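Local coordinates for SusD superfamily protein (Bacteroides vulgatus, PDB 3MYV) that probably binds polysaccharides at the outer membrane surface of a gut bacterium, helping to capture glycans for uptake, at residues P79-L90 with T113-L124; R207-K218 with A352-L360. One frame throughout, in Å; residues are numbered along the deposited sequence. Where two conformers were deposited one is given.

Contact 1. Residues P79-L90 with T113-L124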
loop_
_atom_site.group_PDB
_atom_site.type_symbol
_atom_site.label_atom_id
_atom_site.label_comp_id
_atom_site.label_asym_id
_atom_site.label_seq_id
_atom_site.Cartn_x
_atom_site.Cartn_y
_atom_site.Cartn_z
ATOM N N PRO A 79 2.679 10.292 8.314
ATOM C CA PRO A 79 3.534 10.511 7.144
ATOM C C PRO A 79 4.169 11.915 7.137
ATOM O O PRO A 79 5.289 12.076 6.697
ATOM C CB PRO A 79 2.563 10.364 5.966
ATOM C CG PRO A 79 1.599 9.356 6.470
ATOM C CD PRO A 79 1.384 9.714 7.923
ATOM N N PHE A 80 3.466 12.924 7.645
ATOM C CA PHE A 80 4.058 14.266 7.677
ATOM C C PHE A 80 5.207 14.343 8.652
ATOM O O PHE A 80 6.185 15.016 8.369
ATOM C CB PHE A 80 3.042 15.366 7.983
ATOM C CG PHE A 80 2.367 15.876 6.766
ATOM C CD1 PHE A 80 3.103 16.429 5.733
ATOM C CD2 PHE A 80 1.004 15.740 6.610
ATOM C CE1 PHE A 80 2.474 16.908 4.590
ATOM C CE2 PHE A 80 0.384 16.215 5.472
ATOM C CZ PHE A 80 1.104 16.796 4.473
ATOM N N TYR A 81 5.072 13.668 9.797
ATOM C CA TYR A 81 6.118 13.631 10.789
ATOM C C TYR A 81 7.364 12.960 10.204
ATOM O O TYR A 81 8.475 13.450 10.365
ATOM C CB TYR A 81 5.639 12.910 12.075
ATOM C CG TYR A 81 6.634 13.035 13.215
ATOM C CD1 TYR A 81 7.704 12.144 13.341
ATOM C CD2 TYR A 81 6.531 14.067 14.140
ATOM C CE1 TYR A 81 8.619 12.264 14.348
ATOM C CE2 TYR A 81 7.464 14.196 15.169
ATOM C CZ TYR A 81 8.500 13.290 15.256
ATOM O OH TYR A 81 9.420 13.401 16.252
ATOM N N ILE A 82 7.167 11.853 9.514
ATOM C CA ILE A 82 8.269 11.144 8.896
ATOM C C ILE A 82 8.958 12.008 7.836
ATOM O O ILE A 82 10.196 12.047 7.765
ATOM C CB ILE A 82 7.810 9.787 8.321
ATOM C CG1 ILE A 82 7.347 8.834 9.435
ATOM C CG2 ILE A 82 8.951 9.109 7.524
ATOM C CD1 ILE A 82 6.495 7.634 8.925
ATOM N N LEU A 83 8.169 12.707 7.025
ATOM C CA LEU A 83 8.718 13.612 6.013
ATOM C C LEU A 83 9.619 14.693 6.624
ATOM O O LEU A 83 10.667 14.996 6.102
ATOM C CB LEU A 83 7.572 14.272 5.236
ATOM C CG LEU A 83 6.956 13.412 4.117
ATOM C CD1 LEU A 83 5.558 13.900 3.707
ATOM C CD2 LEU A 83 7.877 13.362 2.872
ATOM N N ARG A 84 9.201 15.272 7.741
ATOM C CA ARG A 84 10.024 16.242 8.432
ATOM C C ARG A 84 11.333 15.627 8.882
ATOM O O ARG A 84 12.397 16.238 8.681
ATOM C CB ARG A 84 9.303 16.797 9.681
ATOM C CG ARG A 84 10.211 17.707 10.544
ATOM C CD ARG A 84 9.707 17.825 11.973
ATOM N NE ARG A 84 8.735 18.901 12.082
ATOM N N GLU A 85 11.276 14.461 9.535
ATOM C CA GLU A 85 12.527 13.809 10.020
ATOM C C GLU A 85 13.429 13.406 8.841
ATOM O O GLU A 85 14.682 13.536 8.908
ATOM C CB GLU A 85 12.243 12.580 10.914
ATOM C CG GLU A 85 11.488 12.867 12.202
ATOM C CD GLU A 85 12.256 13.761 13.148
ATOM O OE1 GLU A 85 13.359 13.375 13.559
ATOM O OE2 GLU A 85 11.763 14.853 13.477
ATOM N N ALA A 86 12.807 12.956 7.754
ATOM C CA ALA A 86 13.548 12.551 6.558
ATOM C C ALA A 86 14.309 13.740 5.949
ATOM O O ALA A 86 15.478 13.621 5.569
ATOM C CB ALA A 86 12.611 11.946 5.528
ATOM N N TRP A 87 13.636 14.877 5.843
ATOM C CA TRP A 87 14.295 16.073 5.302
ATOM C C TRP A 87 15.401 16.586 6.227
ATOM O O TRP A 87 16.380 17.143 5.744
ATOM C CB TRP A 87 13.277 17.176 4.964
ATOM C CG TRP A 87 12.732 16.996 3.590
ATOM C CD1 TRP A 87 11.531 16.444 3.249
ATOM C CD2 TRP A 87 13.372 17.356 2.356
ATOM N NE1 TRP A 87 11.384 16.441 1.882
ATOM C CE2 TRP A 87 12.504 16.980 1.312
ATOM C CE3 TRP A 87 14.603 17.943 2.033
ATOM C CZ2 TRP A 87 12.812 17.204 -0.038
ATOM C CZ3 TRP A 87 14.912 18.149 0.695
ATOM C CH2 TRP A 87 14.010 17.800 -0.323
ATOM N N ASN A 88 15.265 16.386 7.539
ATOM C CA ASN A 88 16.361 16.728 8.470
ATOM C C ASN A 88 17.610 15.895 8.169
ATOM O O ASN A 88 18.737 16.414 8.216
ATOM C CB ASN A 88 15.922 16.583 9.935
ATOM C CG ASN A 88 14.955 17.690 10.356
ATOM O OD1 ASN A 88 14.925 18.760 9.746
ATOM N ND2 ASN A 88 14.182 17.445 11.407
ATOM N N ILE A 89 17.398 14.639 7.781
ATOM C CA ILE A 89 18.508 13.747 7.402
ATOM C C ILE A 89 19.165 14.258 6.129
ATOM O O ILE A 89 20.389 14.419 6.084
ATOM C CB ILE A 89 18.034 12.287 7.236
ATOM C CG1 ILE A 89 17.640 11.697 8.593
ATOM C CG2 ILE A 89 19.087 11.431 6.538
ATOM C CD1 ILE A 89 16.877 10.359 8.503
ATOM N N LEU A 90 18.361 14.530 5.097
ATOM C CA LEU A 90 18.908 14.984 3.820
ATOM C C LEU A 90 19.688 16.284 4.017
ATOM O O LEU A 90 20.774 16.446 3.460
ATOM C CB LEU A 90 17.809 15.210 2.771
ATOM C CG LEU A 90 17.044 13.988 2.243
ATOM C CD1 LEU A 90 16.129 14.382 1.059
ATOM C CD2 LEU A 90 18.016 12.873 1.840
ATOM N N THR A 113 16.553 7.354 2.104
ATOM C CA THR A 113 15.792 8.451 2.716
ATOM C C THR A 113 14.852 9.118 1.703
ATOM O O THR A 113 13.698 9.417 2.004
ATOM C CB THR A 113 16.740 9.496 3.330
ATOM O OG1 THR A 113 17.594 8.860 4.298
ATOM C CG2 THR A 113 15.949 10.657 3.987
HETATM N N MSE A 114 15.330 9.329 0.484
HETATM C CA MSE A 114 14.490 9.870 -0.566
HETATM C C MSE A 114 13.361 8.907 -0.910
HETATM O O MSE A 114 12.266 9.359 -1.233
HETATM C CB MSE A 114 15.310 10.222 -1.813
HETATM C CG MSE A 114 16.337 11.329 -1.589
HETATM SE SE MSE A 114 17.597 11.494 -3.066
HETATM C CE MSE A 114 16.412 12.176 -4.382
ATOM N N ALA A 115 13.622 7.597 -0.887
ATOM C CA ALA A 115 12.560 6.596 -1.156
ATOM C C ALA A 115 11.452 6.685 -0.080
ATOM O O ALA A 115 10.264 6.637 -0.396
ATOM C CB ALA A 115 13.175 5.169 -1.210
ATOM N N VAL A 116 11.856 6.799 1.185
ATOM C CA VAL A 116 10.913 7.025 2.299
ATOM C C VAL A 116 10.054 8.281 2.068
ATOM O O VAL A 116 8.824 8.247 2.168
ATOM C CB VAL A 116 11.634 7.039 3.672
ATOM C CG1 VAL A 116 10.639 7.384 4.799
ATOM C CG2 VAL A 116 12.319 5.651 3.957
ATOM N N ILE A 117 10.692 9.371 1.669
ATOM C CA ILE A 117 9.980 10.618 1.381
ATOM C C ILE A 117 8.954 10.432 0.271
ATOM O O ILE A 117 7.808 10.849 0.383
ATOM C CB ILE A 117 11.003 11.745 1.031
ATOM C CG1 ILE A 117 11.731 12.175 2.312
ATOM C CG2 ILE A 117 10.317 12.916 0.283
ATOM C CD1 ILE A 117 13.043 13.017 2.079
ATOM N N ALA A 118 9.360 9.743 -0.788
ATOM C CA ALA A 118 8.475 9.476 -1.901
ATOM C C ALA A 118 7.266 8.619 -1.469
ATOM O O ALA A 118 6.157 8.920 -1.825
ATOM C CB ALA A 118 9.264 8.785 -3.061
ATOM N N LEU A 119 7.486 7.571 -0.680
ATOM C CA LEU A 119 6.376 6.746 -0.203
ATOM C C LEU A 119 5.374 7.537 0.655
ATOM O O LEU A 119 4.153 7.487 0.417
ATOM C CB LEU A 119 6.927 5.556 0.590
ATOM C CG LEU A 119 5.901 4.577 1.147
ATOM C CD1 LEU A 119 4.975 4.087 0.023
ATOM C CD2 LEU A 119 6.627 3.403 1.813
ATOM N N CYS A 120 5.898 8.310 1.605
ATOM C CA CYS A 120 5.063 9.115 2.482
ATOM C C CYS A 120 4.243 10.110 1.670
ATOM O O CYS A 120 3.018 10.226 1.834
ATOM C CB CYS A 120 5.924 9.878 3.476
ATOM S SG CYS A 120 6.628 8.818 4.762
ATOM N N GLN A 121 4.908 10.837 0.788
ATOM C CA GLN A 121 4.168 11.832 -0.005
ATOM C C GLN A 121 3.145 11.172 -0.913
ATOM O O GLN A 121 2.036 11.718 -1.141
ATOM C CB GLN A 121 5.122 12.732 -0.776
ATOM C CG GLN A 121 4.395 13.990 -1.348
ATOM C CD GLN A 121 4.053 15.006 -0.262
ATOM O OE1 GLN A 121 4.950 15.481 0.449
ATOM N NE2 GLN A 121 2.761 15.408 -0.186
ATOM N N PHE A 122 3.485 9.998 -1.451
ATOM C CA PHE A 122 2.556 9.255 -2.324
ATOM C C PHE A 122 1.291 8.860 -1.574
ATOM O O PHE A 122 0.180 9.092 -2.046
ATOM C CB PHE A 122 3.249 8.028 -2.941
ATOM C CG PHE A 122 2.315 7.088 -3.693
ATOM C CD1 PHE A 122 1.660 7.505 -4.846
ATOM C CD2 PHE A 122 2.153 5.775 -3.291
ATOM C CE1 PHE A 122 0.822 6.629 -5.546
ATOM C CE2 PHE A 122 1.334 4.896 -3.996
ATOM C CZ PHE A 122 0.671 5.332 -5.134
ATOM N N ASP A 123 1.467 8.304 -0.378
ATOM C CA ASP A 123 0.337 7.931 0.456
ATOM C C ASP A 123 -0.543 9.136 0.806
ATOM O O ASP A 123 -1.772 9.091 0.627
ATOM C CB ASP A 123 0.828 7.187 1.692
ATOM C CG ASP A 123 1.280 5.753 1.367
ATOM O OD1 ASP A 123 0.837 5.216 0.321
ATOM O OD2 ASP A 123 2.085 5.180 2.143
ATOM N N LEU A 124 0.078 10.243 1.207
ATOM C CA LEU A 124 -0.675 11.492 1.422
ATOM C C LEU A 124 -1.454 11.930 0.194
ATOM O O LEU A 124 -2.581 12.431 0.320
ATOM C CB LEU A 124 0.230 12.637 1.878
ATOM C CG LEU A 124 0.760 12.515 3.313
ATOM C CD1 LEU A 124 1.997 13.435 3.541
ATOM C CD2 LEU A 124 -0.343 12.784 4.350
#

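Contact 2. Residues R207-K218 with A352-L360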
loop_
_atom_site.group_PDB
_atom_site.type_symbol
_atom_site.label_atom_id
_atom_site.label_comp_id
_atom_site.label_asym_id
_atom_site.label_seq_id
_atom_site.Cartn_x
_atom_site.Cartn_y
_atom_site.Cartn_z
ATOM N N ARG A 207 3.733 2.990 -20.365
ATOM C CA ARG A 207 4.970 2.508 -20.972
ATOM C C ARG A 207 6.094 2.425 -19.934
ATOM O O ARG A 207 6.802 1.406 -19.835
ATOM C CB ARG A 207 5.353 3.416 -22.151
ATOM C CG ARG A 207 6.682 3.124 -22.816
ATOM C CD ARG A 207 6.882 1.668 -23.149
ATOM N NE ARG A 207 5.872 1.133 -24.053
ATOM C CZ ARG A 207 5.887 -0.120 -24.506
ATOM N NH1 ARG A 207 6.866 -0.954 -24.139
ATOM N NH2 ARG A 207 4.926 -0.543 -25.326
ATOM N N LYS A 208 6.256 3.490 -19.151
ATOM C CA LYS A 208 7.271 3.505 -18.095
ATOM C C LYS A 208 7.007 2.405 -17.064
ATOM O O LYS A 208 7.944 1.705 -16.661
ATOM C CB LYS A 208 7.362 4.877 -17.407
ATOM C CG LYS A 208 7.754 6.013 -18.385
ATOM C CD LYS A 208 8.102 7.291 -17.620
ATOM C CE LYS A 208 8.387 8.471 -18.543
ATOM N NZ LYS A 208 8.460 9.749 -17.755
ATOM N N ALA A 209 5.747 2.249 -16.655
ATOM C CA ALA A 209 5.364 1.197 -15.693
ATOM C C ALA A 209 5.661 -0.195 -16.226
ATOM O O ALA A 209 6.276 -1.027 -15.535
ATOM C CB ALA A 209 3.877 1.313 -15.292
ATOM N N PHE A 210 5.268 -0.453 -17.471
ATOM C CA PHE A 210 5.535 -1.774 -18.076
ATOM C C PHE A 210 7.035 -2.025 -18.167
ATOM O O PHE A 210 7.534 -3.051 -17.708
ATOM C CB PHE A 210 4.884 -1.917 -19.454
ATOM C CG PHE A 210 5.219 -3.207 -20.112
ATOM C CD1 PHE A 210 4.531 -4.361 -19.778
ATOM C CD2 PHE A 210 6.307 -3.304 -20.964
ATOM C CE1 PHE A 210 4.892 -5.583 -20.329
ATOM C CE2 PHE A 210 6.683 -4.529 -21.498
ATOM C CZ PHE A 210 5.966 -5.658 -21.187
ATOM N N ASP A 211 7.774 -1.068 -18.723
ATOM C CA ASP A 211 9.190 -1.305 -18.995
ATOM C C ASP A 211 9.961 -1.548 -17.689
ATOM O O ASP A 211 10.839 -2.411 -17.633
ATOM C CB ASP A 211 9.816 -0.132 -19.731
ATOM C CG ASP A 211 9.373 -0.004 -21.169
ATOM O OD1 ASP A 211 8.820 -0.956 -21.732
ATOM O OD2 ASP A 211 9.610 1.084 -21.736
ATOM N N LEU A 212 9.633 -0.782 -16.648
ATOM C CA LEU A 212 10.283 -0.942 -15.350
ATOM C C LEU A 212 9.881 -2.256 -14.702
ATOM O O LEU A 212 10.742 -2.989 -14.171
ATOM C CB LEU A 212 9.967 0.242 -14.414
ATOM C CG LEU A 212 10.622 0.188 -13.015
ATOM C CD1 LEU A 212 12.131 -0.084 -13.079
ATOM C CD2 LEU A 212 10.383 1.480 -12.255
ATOM N N ALA A 213 8.585 -2.565 -14.723
ATOM C CA ALA A 213 8.088 -3.797 -14.065
ATOM C C ALA A 213 8.702 -5.011 -14.751
ATOM O O ALA A 213 9.161 -5.945 -14.102
ATOM C CB ALA A 213 6.541 -3.889 -14.109
ATOM N N ASP A 214 8.743 -4.963 -16.074
ATOM C CA ASP A 214 9.357 -6.030 -16.878
ATOM C C ASP A 214 10.835 -6.221 -16.521
ATOM O O ASP A 214 11.296 -7.354 -16.342
ATOM C CB ASP A 214 9.186 -5.685 -18.368
ATOM C CG ASP A 214 9.857 -6.705 -19.293
ATOM O OD1 ASP A 214 9.425 -7.873 -19.348
ATOM O OD2 ASP A 214 10.826 -6.305 -19.939
ATOM N N GLN A 215 11.596 -5.123 -16.422
ATOM C CA GLN A 215 13.032 -5.253 -16.191
ATOM C C GLN A 215 13.297 -5.720 -14.774
ATOM O O GLN A 215 14.257 -6.461 -14.533
ATOM C CB GLN A 215 13.775 -3.933 -16.443
ATOM C CG GLN A 215 15.303 -4.107 -16.451
ATOM C CD GLN A 215 15.768 -5.066 -17.537
ATOM O OE1 GLN A 215 15.497 -4.852 -18.721
ATOM N NE2 GLN A 215 16.457 -6.125 -17.144
ATOM N N LEU A 216 12.460 -5.270 -13.836
ATOM C CA LEU A 216 12.589 -5.644 -12.428
ATOM C C LEU A 216 12.351 -7.143 -12.266
ATOM O O LEU A 216 13.066 -7.824 -11.507
ATOM C CB LEU A 216 11.587 -4.815 -11.575
ATOM C CG LEU A 216 11.570 -5.019 -10.059
ATOM C CD1 LEU A 216 12.939 -4.783 -9.479
ATOM C CD2 LEU A 216 10.530 -4.077 -9.374
ATOM N N ILE A 217 11.344 -7.669 -12.960
ATOM C CA ILE A 217 11.072 -9.112 -12.934
ATOM C C ILE A 217 12.247 -9.880 -13.528
ATOM O O ILE A 217 12.690 -10.897 -12.968
ATOM C CB ILE A 217 9.780 -9.461 -13.690
ATOM C CG1 ILE A 217 8.547 -8.917 -12.943
ATOM C CG2 ILE A 217 9.624 -10.941 -13.868
ATOM C CD1 ILE A 217 7.325 -8.827 -13.835
ATOM N N LYS A 218 12.773 -9.373 -14.649
ATOM C CA LYS A 218 13.912 -10.014 -15.286
ATOM C C LYS A 218 15.131 -10.014 -14.364
ATOM O O LYS A 218 15.815 -11.050 -14.242
ATOM C CB LYS A 218 14.236 -9.355 -16.612
ATOM C CG LYS A 218 13.218 -9.650 -17.702
ATOM C CD LYS A 218 13.429 -8.769 -18.891
ATOM C CE LYS A 218 12.651 -9.243 -20.094
ATOM N NZ LYS A 218 12.628 -8.110 -21.094
ATOM N N ALA A 352 3.727 -5.222 -25.678
ATOM C CA ALA A 352 3.578 -5.101 -24.227
ATOM C C ALA A 352 2.416 -5.940 -23.721
ATOM O O ALA A 352 2.502 -6.519 -22.634
ATOM C CB ALA A 352 3.405 -3.615 -23.801
ATOM N N ALA A 353 1.326 -5.986 -24.489
ATOM C CA ALA A 353 0.174 -6.831 -24.146
ATOM C C ALA A 353 0.524 -8.313 -24.198
ATOM O O ALA A 353 0.142 -9.054 -23.304
ATOM C CB ALA A 353 -1.038 -6.537 -25.057
ATOM N N VAL A 354 1.215 -8.761 -25.245
ATOM C CA VAL A 354 1.632 -10.158 -25.317
ATOM C C VAL A 354 2.452 -10.532 -24.072
ATOM O O VAL A 354 2.208 -11.557 -23.423
ATOM C CB VAL A 354 2.426 -10.478 -26.653
ATOM C CG1 VAL A 354 3.053 -11.861 -26.614
ATOM C CG2 VAL A 354 1.520 -10.328 -27.875
ATOM N N GLN A 355 3.446 -9.710 -23.746
ATOM C CA GLN A 355 4.302 -9.960 -22.599
ATOM C C GLN A 355 3.523 -9.868 -21.273
ATOM O O GLN A 355 3.703 -10.692 -20.391
ATOM C CB GLN A 355 5.503 -8.992 -22.631
ATOM C CG GLN A 355 6.512 -9.328 -23.747
ATOM C CD GLN A 355 7.412 -8.146 -24.166
ATOM O OE1 GLN A 355 7.929 -7.401 -23.324
ATOM N NE2 GLN A 355 7.623 -7.996 -25.484
ATOM N N GLY A 356 2.612 -8.901 -21.173
ATOM C CA GLY A 356 1.849 -8.680 -19.949
ATOM C C GLY A 356 0.884 -9.818 -19.713
ATOM O O GLY A 356 0.620 -10.189 -18.573
ATOM N N LEU A 357 0.385 -10.403 -20.800
ATOM C CA LEU A 357 -0.461 -11.594 -20.680
ATOM C C LEU A 357 0.350 -12.757 -20.098
ATOM O O LEU A 357 -0.160 -13.541 -19.312
ATOM C CB LEU A 357 -1.021 -11.976 -22.042
ATOM C CG LEU A 357 -2.036 -13.128 -22.111
ATOM C CD1 LEU A 357 -3.165 -12.914 -21.079
ATOM C CD2 LEU A 357 -2.577 -13.263 -23.526
ATOM N N GLY A 358 1.608 -12.872 -20.515
ATOM C CA GLY A 358 2.509 -13.903 -19.997
ATOM C C GLY A 358 2.655 -13.751 -18.481
ATOM O O GLY A 358 2.514 -14.716 -17.715
ATOM N N TYR A 359 2.897 -12.528 -18.045
ATOM C CA TYR A 359 3.001 -12.241 -16.614
ATOM C C TYR A 359 1.689 -12.474 -15.855
ATOM O O TYR A 359 1.698 -13.016 -14.735
ATOM C CB TYR A 359 3.525 -10.822 -16.399
ATOM C CG TYR A 359 4.959 -10.625 -16.811
ATOM C CD1 TYR A 359 5.949 -11.524 -16.420
ATOM C CD2 TYR A 359 5.350 -9.514 -17.536
ATOM C CE1 TYR A 359 7.257 -11.331 -16.783
ATOM C CE2 TYR A 359 6.643 -9.315 -17.898
ATOM C CZ TYR A 359 7.609 -10.207 -17.511
ATOM O OH TYR A 359 8.929 -10.007 -17.863
ATOM N N LEU A 360 0.566 -12.085 -16.463
ATOM C CA LEU A 360 -0.735 -12.312 -15.854
ATOM C C LEU A 360 -0.894 -13.809 -15.615
ATOM O O LEU A 360 -1.234 -14.192 -14.520
ATOM C CB LEU A 360 -1.870 -11.756 -16.714
ATOM C CG LEU A 360 -3.291 -11.988 -16.165
ATOM C CD1 LEU A 360 -3.456 -11.282 -14.747
ATOM C CD2 LEU A 360 -4.304 -11.571 -17.170
HETATM O O HOH W 1 3.767 -2.588 -26.873
HETATM O O HOH W 2 9.132 -9.248 -21.608
#

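Contact 1. Residues P79-L90 with T113-L124
Ile117 and Leu83 interlock as reciprocal knobs into holes between helices 79-90 and 113-124, an antiparallel pair consistent with the TPR-like helical scaffold of SusD proteins. The short axes come within 9.1 Å with 153° between their directions, and 694 Å² of surface is buried. Ile117 sits among Leu83, Ala86, Trp87 and Leu90. Its CB lies 4.0 Å from CD2 of Leu83. With CG2 anti to the backbone N and CG1 beside that N (chi1 -73°), the two branches part: CG2 turns back to the same CD2 of Leu83, while CG1 presses on CB of Ala86 at 3.3 Å, a carbon pair tighter than usual van der Waals contact. At the tip, CD1 meets CD1 of Leu90 at 3.5 Å and lies over one face of the Trp87 indole. The indole NE1 is bonded elsewhere, to the carbonyl of Ile145, which helps to fix the rotation of the ring.

The answering knob, Leu83, enters a hole formed by Ile117, Cys120, Gln121 and Leu124. Its CD1 meets CD1 of Leu124 tip to tip. Gln121 turns its amide to the end of strand 140-143 and the loop after it, where OE1 accepts from Ile145 N and NE2 donates to the Pro143 carbonyl, so this buried polar end is satisfied. Toward the helix 13-27 side, CG2 of Ile82 touches both CG1 of Val116 and SG of Cys120, 3.6 Å from that sulfur. Where Pro79 and Phe80 begin the first segment, Leu124 places CD1 above the centre of the Phe80 ring, 3.6 Å from the centroid and 10° off the normal.

Contact 2. Residues R207-K218 with A352-L360
Tyr359 and Asp214 make the direct hydrogen bond between helices 207-218 and 352-360: the phenol OH donates to OD1 at 2.6 Å. The donor approaches OD1 on its anti side, 31° out of the carboxylate plane, and OD1 lies in the plane of the tyrosine ring at its edge. Asp214 sends CG anti to its backbone N (chi1 177°), which swings the carboxylate toward the second helix. The other oxygen, OD2, offers its syn lone pair to NZ of Lys218, one turn on, in a 2.8 Å salt bridge. Both oxygens are thus engaged, which would be expected to stabilise the ionised form.

Two waters extend the polar layer. One donates to OD1 of Asp214 and to OE1 of Gln355, giving OD1 a second donor. The other accepts from Ala352 N and, in the conformer given of the two deposited for Arg207, from NH2 in the guanidinium plane; NH1 of that conformer is salt-bridged to Asp211 OD1.

Two CH-pi contacts carry most of the apolar side. CB of Ala352 stands over the centre of the Phe210 ring, 3.9 Å from the centroid, while CB of Asp214 covers the opposite face toward the rim. In the second pair CD1 of Ile217 lies over the centre of one face of the Tyr359 ring, 3.8 Å from its centroid. A polar atom, OE1 of Gln355, sits in plane at the Phe210 rim, 3.4 Å from CZ.

The axes stay 11.4 Å apart at an angle of 48°, so side chains and water span the gap. Helix 334-348 adjoins both partners through Ile217 and Tyr359, an arrangement consistent with stacked helical pairs of the TPR-like part of SusD proteins.

Contact 1 closes before contact 2 opens, so the two follow in series along the chain. Their centres lie 29 Å apart and their nearest atoms about 11 Å, without touching. Contact 1 joins helices 77-94 and 103-128, near neighbours in sequence, whereas contact 2 brings helix 206-223 against helix 350-367 across 133 intervening residues, which include several strands. Helices 160-177 and 189-202 come between the two in sequence: the first touches Met114 and Ile117, while the second touches Leu212 and Leu216 and, through Tyr202 at its end, meets Phe122 of helix 103-128 edge-to-face. The buried contact 1 and the partly buried contact 2 are thus linked through intervening helices, consistent with the TPR-like scaffold of SusD proteins.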